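Local coordinates for protein DNA polymerase (Bacillus phage phi29, PDB 2PY5) that replicates viral DNA from a protein primer by strand displacement, with high processivity and fidelity, and proofreads with its own 3'-5' exonuclease, at residues 13-18 with 22-27. The protein carries 2 engineered substitutions. Residues are numbered along the deposited sequence; the frame is centred on the assembly and turned at random.
With nucleotides of chain A.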
loop_
_atom_site.group_PDB
_atom_site.type_symbol
_atom_site.label_atom_id
_atom_site.label_comp_id
_atom_site.label_asym_id
_atom_site.label_seq_id
_atom_site.Cartn_x
_atom_site.Cartn_y
_atom_site.Cartn_z
ATOM N N PHE F 13 20.513 3.905 9.651
ATOM C CA PHE F 13 21.256 5.135 9.931
ATOM C C PHE F 13 20.444 6.059 10.827
ATOM O O PHE F 13 19.207 6.100 10.750
ATOM C CB PHE F 13 21.492 5.937 8.657
ATOM C CG PHE F 13 22.389 5.285 7.621
ATOM C CD1 PHE F 13 22.176 5.560 6.290
ATOM C CD2 PHE F 13 23.450 4.457 7.968
ATOM C CE1 PHE F 13 22.991 5.051 5.312
ATOM C CE2 PHE F 13 24.263 3.926 7.001
ATOM C CZ PHE F 13 24.026 4.218 5.655
ATOM N N GLU F 14 21.140 6.820 11.671
ATOM C CA GLU F 14 20.571 8.022 12.281
ATOM C C GLU F 14 21.274 9.194 11.624
ATOM O O GLU F 14 22.483 9.145 11.365
ATOM C CB GLU F 14 20.745 8.054 13.794
ATOM C CG GLU F 14 20.229 6.827 14.529
ATOM C CD GLU F 14 18.713 6.622 14.432
ATOM O OE1 GLU F 14 17.962 7.559 14.081
ATOM O OE2 GLU F 14 18.273 5.492 14.737
ATOM N N THR F 15 20.516 10.256 11.347
ATOM C CA THR F 15 21.014 11.327 10.499
ATOM C C THR F 15 20.722 12.703 11.103
ATOM O O THR F 15 19.795 12.866 11.884
ATOM C CB THR F 15 20.388 11.232 9.094
ATOM O OG1 THR F 15 18.968 11.384 9.212
ATOM C CG2 THR F 15 20.688 9.876 8.442
ATOM N N THR F 16 21.545 13.688 10.760
ATOM C CA THR F 16 21.301 15.043 11.187
ATOM C C THR F 16 20.180 15.662 10.363
ATOM O O THR F 16 19.862 15.172 9.271
ATOM C CB THR F 16 22.569 15.889 11.102
ATOM O OG1 THR F 16 22.995 15.994 9.746
ATOM C CG2 THR F 16 23.674 15.269 11.934
ATOM N N THR F 17 19.594 16.740 10.881
ATOM C CA THR F 17 18.319 17.230 10.368
ATOM C C THR F 17 18.383 18.685 9.926
ATOM O O THR F 17 17.369 19.364 9.867
ATOM C CB THR F 17 17.210 17.003 11.410
ATOM O OG1 THR F 17 17.411 17.853 12.542
ATOM C CG2 THR F 17 17.202 15.530 11.855
ATOM N N LYS F 18 19.586 19.135 9.580
ATOM C CA LYS F 18 19.820 20.497 9.101
ATOM C C LYS F 18 20.047 20.466 7.595
ATOM O O LYS F 18 20.925 19.750 7.116
ATOM C CB LYS F 18 21.060 21.065 9.760
ATOM C CG LYS F 18 21.027 21.099 11.272
ATOM C CD LYS F 18 22.428 21.391 11.791
ATOM C CE LYS F 18 22.456 21.654 13.281
ATOM N NZ LYS F 18 23.816 22.096 13.725
ATOM N N CYS F 22 23.680 17.947 6.495
ATOM C CA CYS F 22 22.960 16.693 6.473
ATOM C C CYS F 22 23.928 15.539 6.299
ATOM O O CYS F 22 24.605 15.428 5.269
ATOM C CB CYS F 22 21.957 16.728 5.330
ATOM S SG CYS F 22 21.030 15.236 5.081
ATOM N N ARG F 23 23.994 14.687 7.317
ATOM C CA ARG F 23 24.930 13.578 7.324
ATOM C C ARG F 23 24.509 12.490 8.299
ATOM O O ARG F 23 23.753 12.721 9.218
ATOM C CB ARG F 23 26.329 14.088 7.680
ATOM C CG ARG F 23 26.388 14.839 8.955
ATOM C CD ARG F 23 27.759 15.489 9.224
ATOM N NE ARG F 23 27.541 16.609 10.131
ATOM C CZ ARG F 23 27.315 16.516 11.443
ATOM N NH1 ARG F 23 27.344 15.356 12.081
ATOM N NH2 ARG F 23 27.045 17.604 12.124
ATOM N N VAL F 24 25.041 11.301 8.088
ATOM C CA VAL F 24 24.878 10.184 9.024
ATOM C C VAL F 24 25.697 10.459 10.293
ATOM O O VAL F 24 26.890 10.791 10.207
ATOM C CB VAL F 24 25.340 8.864 8.352
ATOM C CG1 VAL F 24 25.407 7.707 9.349
ATOM C CG2 VAL F 24 24.409 8.526 7.191
ATOM N N TRP F 25 25.057 10.364 11.461
ATOM C CA TRP F 25 25.790 10.423 12.732
ATOM C C TRP F 25 25.884 9.069 13.434
ATOM O O TRP F 25 26.662 8.912 14.361
ATOM C CB TRP F 25 25.242 11.502 13.679
ATOM C CG TRP F 25 23.831 11.299 14.193
ATOM C CD1 TRP F 25 22.707 11.871 13.694
ATOM C CD2 TRP F 25 23.422 10.523 15.325
ATOM N NE1 TRP F 25 21.617 11.514 14.445
ATOM C CE2 TRP F 25 22.025 10.679 15.452
ATOM C CE3 TRP F 25 24.101 9.729 16.264
ATOM C CZ2 TRP F 25 21.286 10.040 16.454
ATOM C CZ3 TRP F 25 23.364 9.102 17.270
ATOM C CH2 TRP F 25 21.970 9.266 17.354
ATOM N N ALA F 26 25.086 8.099 12.983
ATOM C CA ALA F 26 25.199 6.726 13.473
ATOM C C ALA F 26 24.774 5.732 12.410
ATOM O O ALA F 26 23.898 6.021 11.606
ATOM C CB ALA F 26 24.360 6.517 14.733
ATOM N N TYR F 27 25.437 4.574 12.395
ATOM C CA TYR F 27 24.990 3.429 11.613
ATOM C C TYR F 27 24.918 2.213 12.522
ATOM O O TYR F 27 25.593 2.145 13.553
ATOM C CB TYR F 27 25.948 3.128 10.454
ATOM C CG TYR F 27 27.281 2.509 10.873
ATOM C CD1 TYR F 27 27.397 1.138 11.144
ATOM C CD2 TYR F 27 28.425 3.291 11.015
ATOM C CE1 TYR F 27 28.625 0.573 11.529
ATOM C CE2 TYR F 27 29.643 2.727 11.385
ATOM C CZ TYR F 27 29.729 1.360 11.648
ATOM O OH TYR F 27 30.934 0.792 12.034
ATOM P P DT A 7 14.034 6.519 11.735
ATOM O OP1 DT A 7 14.919 5.573 12.432
ATOM O OP2 DT A 7 12.727 6.877 12.321
ATOM O "O5'" DT A 7 14.778 7.914 11.499
ATOM C "C5'" DT A 7 16.029 7.981 10.831
ATOM C "C4'" DT A 7 16.467 9.434 10.801
ATOM O "O4'" DT A 7 15.468 10.218 10.119
ATOM C "C3'" DT A 7 16.622 10.117 12.161
ATOM O "O3'" DT A 7 17.909 9.892 12.752
ATOM C "C2'" DT A 7 16.465 11.578 11.763
ATOM C "C1'" DT A 7 15.425 11.527 10.659
ATOM N N1 DT A 7 14.020 11.830 11.117
ATOM C C2 DT A 7 13.648 13.149 11.177
ATOM O O2 DT A 7 14.394 14.068 10.889
ATOM N N3 DT A 7 12.363 13.369 11.586
ATOM C C4 DT A 7 11.427 12.415 11.932
ATOM O O4 DT A 7 10.287 12.731 12.291
ATOM C C5 DT A 7 11.876 11.048 11.849
ATOM C C7 DT A 7 10.938 9.931 12.198
ATOM C C6 DT A 7 13.137 10.810 11.448
HETATM O O HOH W 1 18.733 11.991 14.530
#
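The methylene CB of E14 presses on one face of the W25 indole, 3.7 Å from the centre of its six-membered ring. The broad, flat indole gives this methylene a surface to lie against: with chi1 at 65°, it swings back alongside E14, while the glutamate chain bends at chi2 (-65°) and carries its carboxylate onward to the DNA. The small methyl of A26 fits next to E14 CB. On the opposite face of the sheet, V24 CG2 sits over the F13 ring, 4.0 Å from its centroid, and Y27 CB meets that ring at its edge; F47, F60 and L44 extend this apolar layer.

The backbone between these layers forms a classic beta bulge in the antiparallel hairpin of strands 8-15 and 24-31, within the exonuclease region. Both W25 N (2.8 Å) and A26 N (3.2 Å) donate to E14 O, approaching from the same face of its carbonyl plane, while E14 N donates to A26 O. The extra residue, together with chi1, probably lets the indole come alongside E14, near the DNA end. There E14, essential for exonucleolysis, accepts a hydrogen bond at OE1 from O3' of DT7 of chain A (2.7 Å), and T15, which stabilises the frayed primer terminus during proofreading, donates its N-H to the same oxygen. A water links that O3' to T15 O and W25 NE1, so the indole N-H reaches the 3' hydroxyl of the single strand through water.

Toward the turn, polar bonds join the close packing around buried T16. T16 N donates to R23 O; the T16 hydroxyl, on a short side chain, accepts from R23 N (2.9 Å) and is also hydrogen-bonded to D21 O. T16 CG2 rests over one face of the R23 guanidinium, whose NE is paired with D21. The looser side begins with partly exposed R23 and K18, whose amine turns to E151.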